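Local coordinates for protein putative 4-amino-4-deoxychorismate lyase (Thermus thermophilus, PDB 2ZGI) that binds pyridoxal 5'-phosphate and, as a class-IV aminotransferase relative, probably works as a lyase, perhaps on 4-amino-4-deoxychorismate, at residues D[55-59]-D[60-64]; D[98-101]-D[102-106]; D[116-120]-D[121-125]; D[230-233]-D[234-237]. One frame throughout, in Å; residues are numbered along the deposited sequence.

Interaction 1 of 4, residues D[55-59]-D[60-64]; sequences SYPGD and EAFLE
The hydroxyl OH of Y56 donates to D59 OD1 at 2.6 Å, and the same oxygen brushes F62 CD2 one turn further along. This is the entry to helix 59-72, with G58 at the N-cap. The carboxylate oxygen lies at the edge of the tyrosine ring, in its plane, and is met almost end-on. The ring reaches it because CG stands anti to the backbone N of Y56 (chi1 -174°), which sends the phenol past G58 N, set over one ring face, toward D59. A phenylalanine in place of Y56 would probably leave D59 OD1 without this donor and its carboxylate freer to turn. Within the helix, L63 N reaches D59 O at 2.8 Å, closing the first regular turn across the junction. F62 packs on P57 and Y56: P57 CG at 3.6 Å and Y56 CE1 at 4.0 Å both come at a slant onto the same ring carbon, F62 CE2. Beyond them F62 meets F83 and V85 on the antiparallel sheet, and L45 of helix 38-51. A water bridges the backbone as well, donating to P57 O at 2.7 Å and accepting only weakly from A61 N, 3.4 Å away.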
loop_
_atom_site.group_PDB
_atom_site.type_symbol
_atom_site.label_atom_id
_atom_site.label_comp_id
_atom_site.label_asym_id
_atom_site.label_seq_id
_atom_site.Cartn_x
_atom_site.Cartn_y
_atom_site.Cartn_z
ATOM N N SER D 55 2.321 -15.658 -30.447
ATOM C CA SER D 55 2.328 -16.859 -31.306
ATOM C C SER D 55 3.149 -17.997 -30.718
ATOM O O SER D 55 4.330 -17.817 -30.406
ATOM C CB SER D 55 2.878 -16.536 -32.689
ATOM O OG SER D 55 2.160 -15.476 -33.285
ATOM N N TYR D 56 2.519 -19.156 -30.565
ATOM C CA TYR D 56 3.184 -20.385 -30.125
ATOM C C TYR D 56 3.786 -21.119 -31.329
ATOM O O TYR D 56 3.085 -21.385 -32.290
ATOM C CB TYR D 56 2.187 -21.285 -29.381
ATOM C CG TYR D 56 2.853 -22.510 -28.781
ATOM C CD1 TYR D 56 3.839 -22.372 -27.812
ATOM C CD2 TYR D 56 2.535 -23.800 -29.221
ATOM C CE1 TYR D 56 4.470 -23.470 -27.264
ATOM C CE2 TYR D 56 3.178 -24.922 -28.679
ATOM C CZ TYR D 56 4.157 -24.737 -27.699
ATOM O OH TYR D 56 4.829 -25.799 -27.126
ATOM N N PRO D 57 5.089 -21.444 -31.298
ATOM C CA PRO D 57 5.683 -22.057 -32.510
ATOM C C PRO D 57 5.435 -23.570 -32.704
ATOM O O PRO D 57 5.878 -24.154 -33.717
ATOM C CB PRO D 57 7.166 -21.766 -32.346
ATOM C CG PRO D 57 7.359 -21.747 -30.866
ATOM C CD PRO D 57 6.117 -21.066 -30.324
ATOM N N GLY D 58 4.724 -24.189 -31.764
ATOM C CA GLY D 58 4.338 -25.582 -31.879
ATOM C C GLY D 58 5.259 -26.496 -31.115
ATOM O O GLY D 58 6.447 -26.193 -30.914
ATOM N N ASP D 59 4.705 -27.628 -30.700
ATOM C CA ASP D 59 5.457 -28.631 -29.986
ATOM C C ASP D 59 6.553 -29.236 -30.850
ATOM O O ASP D 59 7.665 -29.411 -30.382
ATOM C CB ASP D 59 4.518 -29.704 -29.432
ATOM C CG ASP D 59 3.662 -29.190 -28.295
ATOM O OD1 ASP D 59 4.067 -28.198 -27.665
ATOM O OD2 ASP D 59 2.578 -29.748 -28.036
ATOM N N GLU D 60 6.260 -29.537 -32.113
ATOM C CA GLU D 60 7.275 -30.213 -32.943
ATOM C C GLU D 60 8.594 -29.450 -33.036
ATOM O O GLU D 60 9.663 -30.056 -32.933
ATOM C CB GLU D 60 6.770 -30.575 -34.351
ATOM C CG GLU D 60 7.146 -31.997 -34.803
ATOM C CD GLU D 60 8.661 -32.290 -34.870
ATOM O OE1 GLU D 60 9.227 -32.284 -36.007
ATOM O OE2 GLU D 60 9.292 -32.554 -33.806
ATOM N N ALA D 61 8.506 -28.125 -33.201
ATOM C CA ALA D 61 9.671 -27.273 -33.332
ATOM C C ALA D 61 10.507 -27.339 -32.056
ATOM O O ALA D 61 11.740 -27.446 -32.105
ATOM C CB ALA D 61 9.248 -25.832 -33.653
ATOM N N PHE D 62 9.816 -27.321 -30.921
ATOM C CA PHE D 62 10.470 -27.396 -29.629
ATOM C C PHE D 62 11.049 -28.780 -29.391
ATOM O O PHE D 62 12.114 -28.913 -28.823
ATOM C CB PHE D 62 9.491 -27.017 -28.519
ATOM C CG PHE D 62 9.520 -25.553 -28.171
ATOM C CD1 PHE D 62 10.722 -24.941 -27.779
ATOM C CD2 PHE D 62 8.359 -24.794 -28.207
ATOM C CE1 PHE D 62 10.762 -23.587 -27.442
ATOM C CE2 PHE D 62 8.384 -23.419 -27.865
ATOM C CZ PHE D 62 9.591 -22.827 -27.469
ATOM N N LEU D 63 10.336 -29.804 -29.853
ATOM C CA LEU D 63 10.802 -31.190 -29.737
ATOM C C LEU D 63 11.990 -31.463 -30.655
ATOM O O LEU D 63 12.859 -32.269 -30.313
ATOM C CB LEU D 63 9.674 -32.171 -30.037
ATOM C CG LEU D 63 8.483 -32.198 -29.080
ATOM C CD1 LEU D 63 7.279 -32.887 -29.773
ATOM C CD2 LEU D 63 8.802 -32.877 -27.768
ATOM N N GLU D 64 12.014 -30.805 -31.815
ATOM C CA GLU D 64 13.191 -30.774 -32.693
ATOM C C GLU D 64 14.384 -30.145 -31.974
ATOM O O GLU D 64 15.472 -30.705 -31.930
ATOM C CB GLU D 64 12.869 -29.915 -33.900
ATOM C CG GLU D 64 13.385 -30.403 -35.218
ATOM C CD GLU D 64 12.634 -29.733 -36.366
ATOM O OE1 GLU D 64 11.568 -30.251 -36.770
ATOM O OE2 GLU D 64 13.090 -28.665 -36.827
HETATM O O HOH W 1 5.838 -26.709 -34.701
#

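Interaction 2 of 4, residues D[98-101]-D[102-106]; sequences APLP and LSLYR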
loop_
_atom_site.group_PDB
_atom_site.type_symbol
_atom_site.label_atom_id
_atom_site.label_comp_id
_atom_site.label_asym_id
_atom_site.label_seq_id
_atom_site.Cartn_x
_atom_site.Cartn_y
_atom_site.Cartn_z
ATOM N N ALA D 98 23.721 -28.400 -11.793
ATOM C CA ALA D 98 24.429 -28.772 -10.572
ATOM C C ALA D 98 23.467 -28.684 -9.377
ATOM O O ALA D 98 22.828 -27.643 -9.159
ATOM C CB ALA D 98 25.663 -27.890 -10.357
ATOM N N PRO D 99 23.355 -29.782 -8.615
ATOM C CA PRO D 99 22.467 -29.867 -7.465
ATOM C C PRO D 99 22.928 -29.007 -6.302
ATOM O O PRO D 99 24.112 -28.689 -6.167
ATOM C CB PRO D 99 22.588 -31.342 -7.041
ATOM C CG PRO D 99 23.935 -31.778 -7.568
ATOM C CD PRO D 99 23.983 -31.088 -8.897
ATOM N N LEU D 100 21.973 -28.697 -5.440
ATOM C CA LEU D 100 22.250 -28.128 -4.153
ATOM C C LEU D 100 22.877 -29.210 -3.304
ATOM O O LEU D 100 22.686 -30.409 -3.582
ATOM C CB LEU D 100 20.939 -27.654 -3.505
ATOM C CG LEU D 100 20.252 -26.420 -4.107
ATOM C CD1 LEU D 100 18.838 -26.301 -3.485
ATOM C CD2 LEU D 100 21.125 -25.148 -3.863
ATOM N N PRO D 101 23.615 -28.813 -2.247
ATOM C CA PRO D 101 24.068 -29.833 -1.299
ATOM C C PRO D 101 22.909 -30.649 -0.737
ATOM O O PRO D 101 21.846 -30.095 -0.360
ATOM C CB PRO D 101 24.747 -29.006 -0.175
ATOM C CG PRO D 101 25.173 -27.774 -0.846
ATOM C CD PRO D 101 24.072 -27.465 -1.854
ATOM N N LEU D 102 23.126 -31.964 -0.696
ATOM C CA LEU D 102 22.174 -32.909 -0.151
ATOM C C LEU D 102 21.693 -32.544 1.262
ATOM O O LEU D 102 20.520 -32.749 1.587
ATOM C CB LEU D 102 22.775 -34.318 -0.165
ATOM C CG LEU D 102 21.833 -35.494 0.133
ATOM C CD1 LEU D 102 20.598 -35.473 -0.796
ATOM C CD2 LEU D 102 22.606 -36.807 0.032
ATOM N N SER D 103 22.587 -31.988 2.087
ATOM C CA SER D 103 22.230 -31.611 3.456
ATOM C C SER D 103 21.095 -30.597 3.514
ATOM O O SER D 103 20.321 -30.591 4.465
ATOM C CB SER D 103 23.447 -31.087 4.220
ATOM O OG SER D 103 23.818 -29.810 3.735
ATOM N N LEU D 104 20.988 -29.745 2.495
ATOM C CA LEU D 104 19.909 -28.754 2.438
ATOM C C LEU D 104 18.513 -29.351 2.468
ATOM O O LEU D 104 17.563 -28.726 2.962
ATOM C CB LEU D 104 20.039 -27.875 1.192
ATOM C CG LEU D 104 21.101 -26.773 1.212
ATOM C CD1 LEU D 104 20.719 -25.644 0.258
ATOM C CD2 LEU D 104 21.333 -26.231 2.628
ATOM N N TYR D 105 18.385 -30.551 1.912
ATOM C CA TYR D 105 17.095 -31.233 1.873
ATOM C C TYR D 105 16.770 -31.868 3.223
ATOM O O TYR D 105 15.610 -32.155 3.501
ATOM C CB TYR D 105 17.063 -32.265 0.740
ATOM C CG TYR D 105 17.121 -31.606 -0.621
ATOM C CD1 TYR D 105 15.948 -31.259 -1.284
ATOM C CD2 TYR D 105 18.341 -31.290 -1.221
ATOM C CE1 TYR D 105 15.979 -30.626 -2.532
ATOM C CE2 TYR D 105 18.385 -30.645 -2.475
ATOM C CZ TYR D 105 17.179 -30.322 -3.123
ATOM O OH TYR D 105 17.165 -29.691 -4.361
ATOM N N ARG D 106 17.808 -32.070 4.039
ATOM C CA ARG D 106 17.671 -32.630 5.383
ATOM C C ARG D 106 17.503 -31.533 6.417
ATOM O O ARG D 106 16.597 -31.589 7.249
ATOM C CB ARG D 106 18.909 -33.440 5.752
ATOM C CG ARG D 106 18.967 -34.867 5.212
ATOM C CD ARG D 106 20.196 -35.586 5.806
ATOM N NE ARG D 106 20.335 -35.295 7.237
ATOM C CZ ARG D 106 21.224 -34.452 7.765
ATOM N NH1 ARG D 106 22.094 -33.808 6.993
ATOM N NH2 ARG D 106 21.243 -34.254 9.080
HETATM O O HOH W 2 19.434 -29.793 -6.017
#
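The backbone runs extended through L100 and P101 and then bends at L102 into helical angles, so that P101 O accepts L104 N at 3.0 Å, with the donor well above the carbonyl plane. L102 O and S103 O repeat the pattern, receiving Y105 N and R106 N; this three-residue spacing is that of a 3-10 turn. Folding back this way brings L104 and Y105 up against L100. The leucine crosses both side chains at about a right angle: its CD2 touches L104 CD1 at 4.2 Å, its CD1 lies 3.9 Å from Y105 OH, and its CB rests 4.1 Å from Y105 CE2. In Y105, CG stands beside the backbone N (chi1 -67°), directing the ring back along the incoming chain, where L102 O meets its edge in the ring plane. The phenol end is fixed by polar partners: OH bonds to V220 O, and a water donates to that OH at 2.8 Å while accepting from L100 N at 2.8 Å. L223 backs L100, L104 and Y105 alike, and Y244 bonds to L100 O. The arrangement is consistent with the proline-rich connection between the two domains of the class-IV aminotransferase fold, here leading from strand 89-96 into the short helix 103-107.

Interaction 3 of 4, residues D[116-120]-D[121-125]; sequences YRVHP and DLARY
H119 turns the ND1-CE1 edge of its imidazole to D121, the ring and carboxylate planes 46° apart, and brings CE1 within 3.1 Å of D121 OD2. Its ND1 accepts the backbone D121 N at 2.7 Å, in a fairly straight bond (159°) whose donor is tilted somewhat out of the ring plane. A chi1 of -170°, with CG on the far side from the residue's own N, swings the ring to this amide; CD of P120 lies over one ring face. The carbonyl O of H119 adds two weak bonds, from L122 N at 3.3 Å and A123 N at 3.0 Å, so the chain curls tightly round this one residue before the type I turn from L122 to Y125. Beside that carbonyl, A123 CB packs on V118 CG2 at 3.5 Å. Across the subunit boundary, H119 NE2 bonds to R117 O of the second subunit, and D121 OD1 forms a salt bridge with R117 NH2 of the second subunit. With a leucine here, both D121 N and that R117 O are likely to lose their ring partners, and the turn to be less firmly set. The pairs are reciprocal, and the arrangement belongs to the dimer interface, where the loop after strand 111-117 meets the end of the same strand in the second subunit.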
loop_
_atom_site.group_PDB
_atom_site.type_symbol
_atom_site.label_atom_id
_atom_site.label_comp_id
_atom_site.label_asym_id
_atom_site.label_seq_id
_atom_site.Cartn_x
_atom_site.Cartn_y
_atom_site.Cartn_z
ATOM N N TYR D 116 8.379 -6.864 -2.014
ATOM C CA TYR D 116 8.103 -6.868 -3.450
ATOM C C TYR D 116 6.797 -7.568 -3.774
ATOM O O TYR D 116 6.463 -8.596 -3.181
ATOM C CB TYR D 116 9.258 -7.495 -4.248
ATOM C CG TYR D 116 10.491 -6.634 -4.167
ATOM C CD1 TYR D 116 10.549 -5.417 -4.846
ATOM C CD2 TYR D 116 11.570 -7.005 -3.357
ATOM C CE1 TYR D 116 11.679 -4.595 -4.764
ATOM C CE2 TYR D 116 12.717 -6.192 -3.268
ATOM C CZ TYR D 116 12.746 -4.983 -3.961
ATOM O OH TYR D 116 13.852 -4.169 -3.874
ATOM N N ARG D 117 6.078 -7.005 -4.736
ATOM C CA ARG D 117 4.804 -7.566 -5.201
ATOM C C ARG D 117 4.954 -8.212 -6.590
ATOM O O ARG D 117 5.779 -7.759 -7.404
ATOM C CB ARG D 117 3.734 -6.457 -5.308
ATOM C CG ARG D 117 2.965 -6.162 -4.002
ATOM C CD ARG D 117 3.836 -5.622 -2.898
ATOM N NE ARG D 117 4.459 -4.349 -3.254
ATOM C CZ ARG D 117 3.904 -3.148 -3.087
ATOM N NH1 ARG D 117 2.680 -3.036 -2.608
ATOM N NH2 ARG D 117 4.555 -2.052 -3.464
ATOM N N VAL D 118 4.166 -9.265 -6.831
ATOM C CA VAL D 118 3.870 -9.737 -8.197
ATOM C C VAL D 118 3.021 -8.690 -8.958
ATOM O O VAL D 118 2.424 -7.756 -8.348
ATOM C CB VAL D 118 3.190 -11.125 -8.185
ATOM C CG1 VAL D 118 4.075 -12.123 -7.455
ATOM C CG2 VAL D 118 1.793 -11.063 -7.502
ATOM N N HIS D 119 3.027 -8.787 -10.286
ATOM C CA HIS D 119 2.116 -7.992 -11.062
ATOM C C HIS D 119 0.696 -8.562 -11.036
ATOM O O HIS D 119 0.492 -9.778 -11.191
ATOM C CB HIS D 119 2.572 -7.786 -12.495
ATOM C CG HIS D 119 1.743 -6.767 -13.206
ATOM N ND1 HIS D 119 0.478 -7.043 -13.680
ATOM C CD2 HIS D 119 1.959 -5.454 -13.442
ATOM C CE1 HIS D 119 -0.030 -5.956 -14.225
ATOM N NE2 HIS D 119 0.850 -4.979 -14.094
ATOM N N PRO D 120 -0.300 -7.686 -10.831
ATOM C CA PRO D 120 -1.661 -8.144 -10.665
ATOM C C PRO D 120 -2.131 -8.959 -11.865
ATOM O O PRO D 120 -2.894 -9.904 -11.700
ATOM C CB PRO D 120 -2.453 -6.835 -10.561
ATOM C CG PRO D 120 -1.505 -5.911 -9.988
ATOM C CD PRO D 120 -0.195 -6.230 -10.626
ATOM N N ASP D 121 -1.674 -8.604 -13.054
ATOM C CA ASP D 121 -2.179 -9.268 -14.256
ATOM C C ASP D 121 -1.273 -10.374 -14.810
ATOM O O ASP D 121 -1.727 -11.188 -15.616
ATOM C CB ASP D 121 -2.473 -8.246 -15.361
ATOM C CG ASP D 121 -3.459 -7.177 -14.937
ATOM O OD1 ASP D 121 -4.634 -7.465 -14.623
ATOM O OD2 ASP D 121 -3.033 -6.016 -14.934
ATOM N N LEU D 122 -0.010 -10.384 -14.405
ATOM C CA LEU D 122 0.961 -11.330 -14.948
ATOM C C LEU D 122 1.452 -12.380 -13.962
ATOM O O LEU D 122 2.290 -13.230 -14.319
ATOM C CB LEU D 122 2.151 -10.585 -15.556
ATOM C CG LEU D 122 1.885 -9.446 -16.559
ATOM C CD1 LEU D 122 3.212 -8.839 -17.015
ATOM C CD2 LEU D 122 1.021 -9.866 -17.767
ATOM N N ALA D 123 0.961 -12.316 -12.721
ATOM C CA ALA D 123 1.429 -13.192 -11.644
ATOM C C ALA D 123 1.232 -14.668 -11.962
ATOM O O ALA D 123 1.995 -15.536 -11.510
ATOM C CB ALA D 123 0.687 -12.859 -10.350
ATOM N N ARG D 124 0.209 -14.951 -12.753
ATOM C CA ARG D 124 -0.147 -16.322 -13.033
ATOM C C ARG D 124 0.671 -16.873 -14.199
ATOM O O ARG D 124 0.657 -18.088 -14.424
ATOM C CB ARG D 124 -1.644 -16.440 -13.319
ATOM C CG ARG D 124 -2.141 -15.418 -14.346
ATOM C CD ARG D 124 -3.683 -15.438 -14.499
ATOM N NE ARG D 124 -4.142 -16.781 -14.839
ATOM C CZ ARG D 124 -5.395 -17.123 -15.141
ATOM N NH1 ARG D 124 -6.376 -16.224 -15.150
ATOM N NH2 ARG D 124 -5.663 -18.385 -15.433
ATOM N N TYR D 125 1.361 -15.979 -14.923
ATOM C CA TYR D 125 2.167 -16.358 -16.092
ATOM C C TYR D 125 3.664 -16.271 -15.815
ATOM O O TYR D 125 4.135 -15.441 -15.006
ATOM C CB TYR D 125 1.775 -15.495 -17.294
ATOM C CG TYR D 125 0.280 -15.454 -17.484
ATOM C CD1 TYR D 125 -0.434 -16.628 -17.795
ATOM C CD2 TYR D 125 -0.438 -14.272 -17.313
ATOM C CE1 TYR D 125 -1.831 -16.620 -17.937
ATOM C CE2 TYR D 125 -1.833 -14.246 -17.467
ATOM C CZ TYR D 125 -2.515 -15.432 -17.779
ATOM O OH TYR D 125 -3.878 -15.435 -17.922
#

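Interaction 4 of 4, residues D[230-233]-D[234-237]; sequences PELL and PLIE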
loop_
_atom_site.group_PDB
_atom_site.type_symbol
_atom_site.label_atom_id
_atom_site.label_comp_id
_atom_site.label_asym_id
_atom_site.label_seq_id
_atom_site.Cartn_x
_atom_site.Cartn_y
_atom_site.Cartn_z
ATOM N N PRO D 230 8.885 -35.173 9.879
ATOM C CA PRO D 230 8.939 -36.501 9.269
ATOM C C PRO D 230 7.720 -36.891 8.409
ATOM O O PRO D 230 7.820 -37.818 7.602
ATOM C CB PRO D 230 9.099 -37.426 10.476
ATOM C CG PRO D 230 9.893 -36.602 11.443
ATOM C CD PRO D 230 9.296 -35.211 11.296
ATOM N N GLU D 231 6.602 -36.182 8.554
ATOM C CA GLU D 231 5.410 -36.428 7.721
ATOM C C GLU D 231 5.676 -36.088 6.243
ATOM O O GLU D 231 4.881 -36.435 5.348
ATOM C CB GLU D 231 4.202 -35.615 8.214
ATOM C CG GLU D 231 3.955 -35.635 9.720
ATOM C CD GLU D 231 4.887 -34.700 10.485
ATOM O OE1 GLU D 231 5.856 -35.193 11.106
ATOM O OE2 GLU D 231 4.655 -33.473 10.467
ATOM N N LEU D 232 6.793 -35.404 5.998
ATOM C CA LEU D 232 7.105 -34.898 4.665
ATOM C C LEU D 232 8.352 -35.524 4.056
ATOM O O LEU D 232 8.588 -35.397 2.849
ATOM C CB LEU D 232 7.247 -33.383 4.705
ATOM C CG LEU D 232 5.973 -32.643 5.084
ATOM C CD1 LEU D 232 6.323 -31.235 5.463
ATOM C CD2 LEU D 232 4.964 -32.660 3.949
ATOM N N LEU D 233 9.148 -36.190 4.890
ATOM C CA LEU D 233 10.323 -36.914 4.409
ATOM C C LEU D 233 10.080 -37.731 3.128
ATOM O O LEU D 233 10.829 -37.578 2.170
ATOM C CB LEU D 233 10.949 -37.772 5.516
ATOM C CG LEU D 233 12.358 -37.355 5.941
ATOM C CD1 LEU D 233 13.305 -37.308 4.710
ATOM C CD2 LEU D 233 12.357 -36.027 6.725
ATOM N N PRO D 234 9.045 -38.598 3.116
ATOM C CA PRO D 234 8.586 -39.268 1.896
ATOM C C PRO D 234 8.492 -38.364 0.667
ATOM O O PRO D 234 8.962 -38.748 -0.415
ATOM C CB PRO D 234 7.179 -39.758 2.275
ATOM C CG PRO D 234 7.148 -39.793 3.791
ATOM C CD PRO D 234 8.425 -39.209 4.313
ATOM N N LEU D 235 7.869 -37.195 0.822
ATOM C CA LEU D 235 7.671 -36.263 -0.296
ATOM C C LEU D 235 8.980 -35.643 -0.750
ATOM O O LEU D 235 9.217 -35.498 -1.945
ATOM C CB LEU D 235 6.707 -35.138 0.091
ATOM C CG LEU D 235 5.202 -35.305 -0.093
ATOM C CD1 LEU D 235 4.546 -33.972 0.192
ATOM C CD2 LEU D 235 4.858 -35.781 -1.478
ATOM N N ILE D 236 9.813 -35.262 0.218
ATOM C CA ILE D 236 11.131 -34.708 -0.072
ATOM C C ILE D 236 11.992 -35.718 -0.860
ATOM O O ILE D 236 12.592 -35.376 -1.887
ATOM C CB ILE D 236 11.794 -34.210 1.224
ATOM C CG1 ILE D 236 11.053 -32.945 1.698
ATOM C CG2 ILE D 236 13.301 -33.955 1.014
ATOM C CD1 ILE D 236 11.151 -32.689 3.167
ATOM N N GLU D 237 12.004 -36.967 -0.394
ATOM C CA GLU D 237 12.666 -38.072 -1.101
ATOM C C GLU D 237 12.207 -38.189 -2.548
ATOM O O GLU D 237 13.036 -38.276 -3.454
ATOM C CB GLU D 237 12.409 -39.414 -0.397
ATOM C CG GLU D 237 13.284 -39.640 0.804
ATOM C CD GLU D 237 12.860 -40.853 1.601
ATOM O OE1 GLU D 237 11.656 -41.208 1.567
ATOM O OE2 GLU D 237 13.733 -41.440 2.272
#
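L233 O takes E237 N at 2.9 Å in an almost straight bond (175°), and one residue earlier L232 O takes I236 N at 2.9 Å and 167°. In both, the donor approaches nearly head-on to the carbonyl, as expected of alpha-helical turns. L232 O also receives L235 N at 2.8 Å, but that bond is bent and weak. The nitrogen of P234 has no hydrogen to give; a proline is commonly tolerated in the first turn of a helix, where the backbone N-H groups have no earlier helical carbonyl to pair with, and its CD lies 3.6 Å from P230 O. The segment is thus the proline-containing start of helix 233-239, which follows the loop after strand 223-224 and lies against helix 183-194 and the five-stranded mixed sheet that holds strands 164-169 and 212-217. Outward from the backbone, L232 and L235 cross obliquely, their methyls CD2 and CD1 meeting at 4.0 Å. I236 points toward the preceding turn: with CG1 beside its backbone N (chi1 -71°), CD1 reaches out to the L232 carbonyl, 3.7 Å from L232 O. L214 of strand 212-217 touches both L232 and I236, while F168 of strand 164-169 also reaches L232. L235 extends instead to V188, A191 and A192 of helix 183-194. On the exposed side the chain of E237, extended beyond CG, lies alongside L233, its CG 3.5 Å from L233 O.

How the interactions relate
The four contacts follow one another along the chain, each a local turn where a loop meets a helix or, in interaction 3, where a strand ends. Interactions 1 and 2 lie at opposite sides of the chain's centre, their centres about 34 Å apart; interaction 1 packs on the four-stranded antiparallel sheet, whose last strand, 89-96, leads into 98-106. Interaction 3 begins at the end of strand 111-117, the strand after helix 103-107, its centre about 29 Å from that of interaction 2. Interactions 2 and 4 touch, Y105 O lying 3.8 Å from I236 CG2, bringing the two helices together on the same side of the chain's centre. That pair thus joins sequence-distant parts, whereas interaction 3 alone serves the subunit interface.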